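Local coordinates for protein endo-1,4-beta-xylanase D (PDB 1W0N) that probably binds xylan through a calcium-dependent family 36 carbohydrate-binding module belonging to a xylan-degrading enzyme, at residues 47-58 with 98-109. Sequence-based numbering, arbitrary orientation.
Sequences SYSQYFANSTHN and SNITHATGDQEI. With SO4 (sulfate ion), chain D.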
ATOM      1  N   SER A  47      -1.732   5.542  -5.837  1.00  6.03           N
ATOM      2  CA  SER A  47      -0.763   6.565  -5.493  1.00  6.57           C
ATOM      3  C   SER A  47      -1.421   7.878  -5.145  1.00  6.39           C
ATOM      4  O   SER A  47      -2.543   8.169  -5.561  1.00  7.12           O
ATOM      5  CB  SER A  47       0.234   6.785  -6.612  1.00  7.89           C
ATOM      6  OG  SER A  47      -0.386   7.338  -7.743  1.00 10.00           O
ATOM      7  N   TYR A  48      -0.695   8.702  -4.391  1.00  6.60           N
ATOM      8  CA  TYR A  48      -1.109  10.069  -4.131  1.00  6.96           C
ATOM      9  C   TYR A  48       0.132  10.838  -3.686  1.00  6.88           C
ATOM     10  O   TYR A  48       1.174  10.261  -3.399  1.00  8.10           O
ATOM     11  CB  TYR A  48      -2.237  10.141  -3.078  1.00  7.42           C
ATOM     12  CG  TYR A  48      -1.771   9.983  -1.674  1.00  7.29           C
ATOM     13  CD1 TYR A  48      -1.423   8.743  -1.146  1.00  7.66           C
ATOM     14  CD2 TYR A  48      -1.600  11.111  -0.874  1.00  7.99           C
ATOM     15  CE1 TYR A  48      -0.925   8.643   0.150  1.00  7.73           C
ATOM     16  CE2 TYR A  48      -1.111  11.018   0.412  1.00  8.11           C
ATOM     17  CZ  TYR A  48      -0.760   9.781   0.927  1.00  7.68           C
ATOM     18  OH  TYR A  48      -0.271   9.646   2.191  1.00  8.67           O
ATOM     19  N   SER A  49       0.018  12.173  -3.633  1.00  7.39           N
ATOM     20  CA  SER A  49       1.117  13.014  -3.210  1.00  8.07           C
ATOM     21  C   SER A  49       0.948  13.427  -1.762  1.00  7.35           C
ATOM     22  O   SER A  49      -0.098  13.947  -1.379  1.00  8.27           O
ATOM     23  CB  SER A  49       1.185  14.270  -4.083  1.00  9.42           C
ATOM     24  OG  SER A  49       1.504  13.932  -5.389  1.00 21.52           O
ATOM     25  N   GLN A  50       2.000  13.199  -0.960  1.00  7.12           N
ATOM     26  CA  GLN A  50       2.019  13.516   0.453  1.00  7.20           C
ATOM     27  C   GLN A  50       3.108  14.535   0.743  1.00  7.11           C
ATOM     28  O   GLN A  50       4.263  14.326   0.381  1.00  7.97           O
ATOM     29  CB  GLN A  50       2.286  12.243   1.254  1.00  7.59           C
ATOM     30  CG  GLN A  50       2.401  12.414   2.769  1.00  8.29           C
ATOM     31  CD  GLN A  50       1.084  12.860   3.398  1.00  8.66           C
ATOM     32  OE1 GLN A  50       0.059  12.163   3.266  1.00  9.64           O
ATOM     33  NE2 GLN A  50       1.112  13.969   4.106  1.00  9.84           N
ATOM     34  N   TYR A  51       2.764  15.597   1.492  1.00  7.33           N
ATOM     35  CA  TYR A  51       3.763  16.532   1.981  1.00  7.29           C
ATOM     36  C   TYR A  51       4.297  16.046   3.314  1.00  6.72           C
ATOM     37  O   TYR A  51       3.526  15.706   4.218  1.00  7.97           O
ATOM     38  CB  TYR A  51       3.150  17.932   2.150  1.00  8.04           C
ATOM     39  CG  TYR A  51       4.159  18.875   2.800  0.50 10.63           C
ATOM     40  CD1 TYR A  51       5.218  19.455   2.132  0.50  7.09           C
ATOM     41  CD2 TYR A  51       4.080  19.100   4.201  0.50  8.73           C
ATOM     42  CE1 TYR A  51       6.159  20.222   2.778  0.50  7.75           C
ATOM     43  CE2 TYR A  51       5.067  19.862   4.864  0.50  8.79           C
ATOM     44  CZ  TYR A  51       6.098  20.418   4.162  0.50  7.64           C
ATOM     45  OH  TYR A  51       7.061  21.151   4.776  0.50  8.24           O
ATOM     46  N   PHE A  52       5.627  16.041   3.464  1.00  6.71           N
ATOM     47  CA  PHE A  52       6.284  15.673   4.702  1.00  6.81           C
ATOM     48  C   PHE A  52       7.144  16.811   5.242  1.00  6.63           C
ATOM     49  O   PHE A  52       7.986  17.363   4.523  1.00  7.85           O
ATOM     50  CB  PHE A  52       7.233  14.495   4.473  1.00  7.40           C
ATOM     51  CG  PHE A  52       6.545  13.201   4.153  1.00  7.36           C
ATOM     52  CD1 PHE A  52       5.739  12.563   5.079  1.00  7.81           C
ATOM     53  CD2 PHE A  52       6.809  12.570   2.941  1.00  8.36           C
ATOM     54  CE1 PHE A  52       5.199  11.329   4.833  1.00  8.54           C
ATOM     55  CE2 PHE A  52       6.248  11.325   2.684  1.00  9.21           C
ATOM     56  CZ  PHE A  52       5.451  10.704   3.610  1.00  9.03           C
ATOM     57  N   ALA A  53       6.994  17.101   6.522  1.00  6.63           N
ATOM     58  CA  ALA A  53       7.935  17.971   7.238  1.00  6.87           C
ATOM     59  C   ALA A  53       9.106  17.177   7.827  1.00  6.67           C
ATOM     60  O   ALA A  53      10.224  17.678   7.905  1.00  8.93           O
ATOM     61  CB  ALA A  53       7.230  18.723   8.354  1.00  8.62           C
ATOM     62  N   ASN A  54       8.874  15.922   8.218  1.00  6.37           N
ATOM     63  CA  ASN A  54       9.872  15.083   8.862  1.00  6.13           C
ATOM     64  C   ASN A  54      10.371  14.041   7.879  1.00  5.70           C
ATOM     65  O   ASN A  54       9.623  13.539   7.044  1.00  6.46           O
ATOM     66  CB  ASN A  54       9.268  14.353  10.046  1.00  7.13           C
ATOM     67  CG  ASN A  54      10.330  13.977  11.098  0.50  4.81           C
ATOM     68  OD1 ASN A  54      11.216  13.122  10.822  0.50  4.97           O
ATOM     69  ND2 ASN A  54      10.259  14.547  12.270  0.50  6.60           N
ATOM     70  N   SER A  55      11.656  13.668   8.024  1.00  5.76           N
ATOM     71  CA  SER A  55      12.262  12.656   7.166  1.00  5.55           C
ATOM     72  C   SER A  55      12.027  11.208   7.599  1.00  5.66           C
ATOM     73  O   SER A  55      12.359  10.330   6.800  1.00  7.31           O
ATOM     74  CB  SER A  55      13.757  12.928   7.056  1.00  5.84           C
ATOM     75  OG  SER A  55      14.352  13.076   8.336  1.00  6.09           O
ATOM     76  N   THR A  56      11.478  10.938   8.774  1.00  5.53           N
ATOM     77  CA  THR A  56      11.274   9.546   9.190  1.00  5.65           C
ATOM     78  C   THR A  56       9.875   9.346   9.758  1.00  5.69           C
ATOM     79  O   THR A  56       9.406  10.124  10.589  1.00  6.90           O
ATOM     80  CB  THR A  56      12.330   9.109  10.205  1.00  6.04           C
ATOM     81  OG1 THR A  56      13.608   9.056   9.543  1.00  7.48           O
ATOM     82  CG2 THR A  56      12.109   7.703  10.725  1.00  6.91           C
ATOM     83  N   HIS A  57       9.235   8.254   9.315  1.00  5.64           N
ATOM     84  CA  HIS A  57       7.908   7.881   9.768  1.00  5.77           C
ATOM     85  C   HIS A  57       7.800   6.382   9.998  1.00  6.07           C
ATOM     86  O   HIS A  57       8.523   5.586   9.419  1.00  6.93           O
ATOM     87  CB  HIS A  57       6.835   8.237   8.718  1.00  6.04           C
ATOM     88  CG  HIS A  57       6.651   9.710   8.574  1.00  6.18           C
ATOM     89  ND1 HIS A  57       7.521  10.482   7.851  1.00  6.39           N
ATOM     90  CD2 HIS A  57       5.748  10.532   9.152  1.00  7.29           C
ATOM     91  CE1 HIS A  57       7.147  11.744   7.988  1.00  6.67           C
ATOM     92  NE2 HIS A  57       6.085  11.811   8.756  1.00  7.53           N
ATOM     93  N   ASN A  58       6.810   6.036  10.835  1.00  6.93           N
ATOM     94  CA  ASN A  58       6.244   4.705  10.866  1.00  7.44           C
ATOM     95  C   ASN A  58       5.066   4.685   9.914  1.00  7.16           C
ATOM     96  O   ASN A  58       4.299   5.654   9.826  1.00  8.08           O
ATOM     97  CB  ASN A  58       5.770   4.367  12.279  1.00  9.03           C
ATOM     98  CG  ASN A  58       6.857   4.476  13.312  1.00 10.22           C
ATOM     99  OD1 ASN A  58       6.668   5.124  14.391  1.00 16.84           O
ATOM    100  ND2 ASN A  58       7.956   3.889  13.050  1.00  9.46           N
ATOM    101  N   SER A  98       8.459   0.294  10.266  1.00  7.01           N
ATOM    102  CA  SER A  98       8.808   1.271  11.263  1.00  7.30           C
ATOM    103  C   SER A  98      10.098   1.994  10.918  1.00  7.14           C
ATOM    104  O   SER A  98      11.029   1.437  10.333  1.00  8.21           O
ATOM    105  CB  SER A  98       8.905   0.622  12.639  1.00  8.30           C
ATOM    106  OG  SER A  98       7.601   0.184  13.060  1.00 10.68           O
ATOM    107  N   ASN A  99      10.159   3.275  11.328  1.00  6.93           N
ATOM    108  CA  ASN A  99      11.372   4.073  11.256  1.00  6.95           C
ATOM    109  C   ASN A  99      11.965   4.154   9.864  1.00  7.03           C
ATOM    110  O   ASN A  99      13.168   3.958   9.659  1.00  8.74           O
ATOM    111  CB  ASN A  99      12.422   3.587  12.275  1.00  7.78           C
ATOM    112  CG  ASN A  99      11.827   3.502  13.654  1.00  8.60           C
ATOM    113  OD1 ASN A  99      11.300   4.493  14.167  1.00  9.73           O
ATOM    114  ND2 ASN A  99      11.859   2.317  14.246  1.00 10.23           N
ATOM    115  N   ILE A 100      11.106   4.461   8.895  1.00  7.07           N
ATOM    116  CA  ILE A 100      11.495   4.579   7.509  1.00  7.44           C
ATOM    117  C   ILE A 100      11.910   6.018   7.210  1.00  6.80           C
ATOM    118  O   ILE A 100      11.111   6.937   7.380  1.00  6.71           O
ATOM    119  CB  ILE A 100      10.336   4.170   6.601  1.00  8.45           C
ATOM    120  CG1 ILE A 100       9.899   2.712   6.843  1.00 10.27           C
ATOM    121  CG2 ILE A 100      10.653   4.473   5.135  1.00 10.43           C
ATOM    122  CD1 ILE A 100      10.915   1.755   6.348  0.50 21.69           C
ATOM    123  N   THR A 101      13.157   6.186   6.755  1.00  7.07           N
ATOM    124  CA  THR A 101      13.648   7.493   6.341  1.00  7.05           C
ATOM    125  C   THR A 101      13.384   7.699   4.855  1.00  7.30           C
ATOM    126  O   THR A 101      13.485   6.768   4.043  1.00  9.19           O
ATOM    127  CB  THR A 101      15.138   7.637   6.680  1.00  7.51           C
ATOM    128  OG1 THR A 101      15.315   7.522   8.089  1.00  8.32           O
ATOM    129  CG2 THR A 101      15.675   9.011   6.264  1.00  9.19           C
ATOM    130  N   HIS A 102      13.048   8.945   4.503  1.00  7.03           N
ATOM    131  CA  HIS A 102      12.691   9.326   3.163  1.00  7.72           C
ATOM    132  C   HIS A 102      12.900  10.850   3.000  1.00  7.97           C
ATOM    133  O   HIS A 102      13.172  11.547   3.974  1.00  8.10           O
ATOM    134  CB  HIS A 102      11.213   8.963   2.893  1.00  8.25           C
ATOM    135  CG  HIS A 102      10.299   9.538   3.906  1.00  7.72           C
ATOM    136  ND1 HIS A 102       9.935  10.875   3.886  1.00  7.64           N
ATOM    137  CD2 HIS A 102       9.784   9.035   5.062  1.00  7.58           C
ATOM    138  CE1 HIS A 102       9.229  11.141   4.973  1.00  7.15           C
ATOM    139  NE2 HIS A 102       9.112  10.046   5.706  1.00  7.08           N
ATOM    140  N   ALA A 103      12.764  11.366   1.787  1.00  9.51           N
ATOM    141  CA  ALA A 103      12.886  12.788   1.542  1.00 10.37           C
ATOM    142  C   ALA A 103      11.699  13.531   2.094  1.00  9.02           C
ATOM    143  O   ALA A 103      10.590  12.986   2.252  1.00  9.03           O
ATOM    144  CB  ALA A 103      13.029  13.021   0.036  1.00 12.28           C
ATOM    145  N   THR A 104      11.903  14.817   2.391  1.00  9.17           N
ATOM    146  CA  THR A 104      10.844  15.666   2.865  1.00  8.40           C
ATOM    147  C   THR A 104      10.238  16.451   1.700  1.00  7.75           C
ATOM    148  O   THR A 104      10.641  16.281   0.526  1.00  8.83           O
ATOM    149  CB  THR A 104      11.339  16.591   3.989  1.00  9.15           C
ATOM    150  OG1 THR A 104      12.336  17.461   3.454  1.00 10.47           O
ATOM    151  CG2 THR A 104      11.923  15.832   5.141  1.00 11.51           C
ATOM    152  N   GLY A 105       9.282  17.308   2.008  1.00  7.84           N
ATOM    153  CA  GLY A 105       8.559  18.015   0.980  1.00  8.34           C
ATOM    154  C   GLY A 105       7.509  17.124   0.322  1.00  7.77           C
ATOM    155  O   GLY A 105       7.037  16.159   0.945  1.00  7.86           O
ATOM    156  N   ASP A 106       7.132  17.458  -0.899  1.00  8.45           N
ATOM    157  CA  ASP A 106       6.117  16.718  -1.619  1.00  8.53           C
ATOM    158  C   ASP A 106       6.706  15.437  -2.180  1.00  8.29           C
ATOM    159  O   ASP A 106       7.674  15.484  -2.946  1.00 10.33           O
ATOM    160  CB  ASP A 106       5.538  17.555  -2.753  1.00  9.10           C
ATOM    161  CG  ASP A 106       4.875  18.777  -2.258  1.00 10.16           C
ATOM    162  OD1 ASP A 106       3.954  18.637  -1.398  1.00 11.77           O
ATOM    163  OD2 ASP A 106       5.241  19.929  -2.655  1.00 13.21           O
ATOM    164  N   GLN A 107       6.103  14.303  -1.811  1.00  7.47           N
ATOM    165  CA  GLN A 107       6.599  13.009  -2.263  1.00  7.63           C
ATOM    166  C   GLN A 107       5.431  12.142  -2.711  1.00  7.27           C
ATOM    167  O   GLN A 107       4.411  12.038  -2.040  1.00  8.09           O
ATOM    168  CB  GLN A 107       7.340  12.298  -1.136  1.00  8.46           C
ATOM    169  CG  GLN A 107       8.577  13.063  -0.648  1.00  9.80           C
ATOM    170  CD  GLN A 107       9.635  13.272  -1.732  1.00 11.11           C
ATOM    171  OE1 GLN A 107       9.756  12.471  -2.643  1.00 14.09           O
ATOM    172  NE2 GLN A 107      10.381  14.333  -1.624  1.00 11.88           N
ATOM    173  N   GLU A 108       5.625  11.472  -3.850  1.00  7.56           N
ATOM    174  CA  GLU A 108       4.658  10.485  -4.277  1.00  7.90           C
ATOM    175  C   GLU A 108       4.708   9.289  -3.351  1.00  7.29           C
ATOM    176  O   GLU A 108       5.782   8.766  -3.044  1.00  8.63           O
ATOM    177  CB  GLU A 108       4.959  10.005  -5.687  1.00  9.75           C
ATOM    178  CG  GLU A 108       3.962   8.944  -6.171  1.00 13.00           C
ATOM    179  CD  GLU A 108       4.433   8.264  -7.406  1.00 16.03           C
ATOM    180  OE1 GLU A 108       5.457   7.460  -7.402  1.00 21.44           O
ATOM    181  OE2 GLU A 108       3.832   8.437  -8.456  1.00 20.68           O
ATOM    182  N   ILE A 109       3.517   8.846  -2.921  1.00  6.62           N
ATOM    183  CA  ILE A 109       3.341   7.609  -2.178  1.00  6.42           C
ATOM    184  C   ILE A 109       2.666   6.626  -3.114  1.00  6.55           C
ATOM    185  O   ILE A 109       1.623   6.955  -3.704  1.00  7.78           O
ATOM    186  CB  ILE A 109       2.445   7.838  -0.943  1.00  7.17           C
ATOM    187  CG1 ILE A 109       2.914   9.025  -0.103  1.00  7.61           C
ATOM    188  CG2 ILE A 109       2.339   6.559  -0.110  1.00  8.75           C
ATOM    189  CD1 ILE A 109       4.349   8.984   0.344  1.00  8.55           C
TER
HETATM  190  S   SO4 D1134       5.632  14.925   8.421  0.50  7.85           S
HETATM  191  O1  SO4 D1134       5.252  15.340   9.686  0.50  9.14           O
HETATM  192  O2  SO4 D1134       6.992  14.682   8.359  0.50 21.44           O
HETATM  193  O3  SO4 D1134       4.771  13.804   8.006  0.50 22.42           O
HETATM  194  O4  SO4 D1134       5.202  16.186   7.748  0.50 20.71           O
HETATM  195  O   HOH W   1       1.580   7.304  -9.588  1.00 23.48           O
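Phe52 lays one ring face over CE1 of His102, which sits above the centre of the phenyl ring, 3.5 Å from Phe52 CD2; the two planes meet obliquely at 40°. The pair lies at one end of the module's beta-sandwich, where two chain connections run side by side from one sheet to the other. Residues 48-52 pair antiparallel with 105-109 in one sheet, and 56-57 with 100-101 in the other. On the opposite face of the Phe52 ring rests CG of Gln50, and Ile109 CD1 approaches Phe52 CE2 at 3.8 Å. An alanine in place of Phe52 would probably open a gap between His102 and Ile109 and strip the imidazole of the ring that covers its CE1. His102 CG stands between its backbone N and carbonyl carbon (chi1 54°), which brings the ring under Ser55 O and rim to rim with His57. There His57 ND1 and His102 NE2 share a hydrogen bond of 2.7 Å, while His102 ND1 donates to Ala103 O, so both imidazole nitrogens of His102 are engaged, which together restrain its rotation. Farther along, beside the backbone ladder, Thr56 OG1 and Thr101 OG1 hydrogen-bond at 2.7 Å.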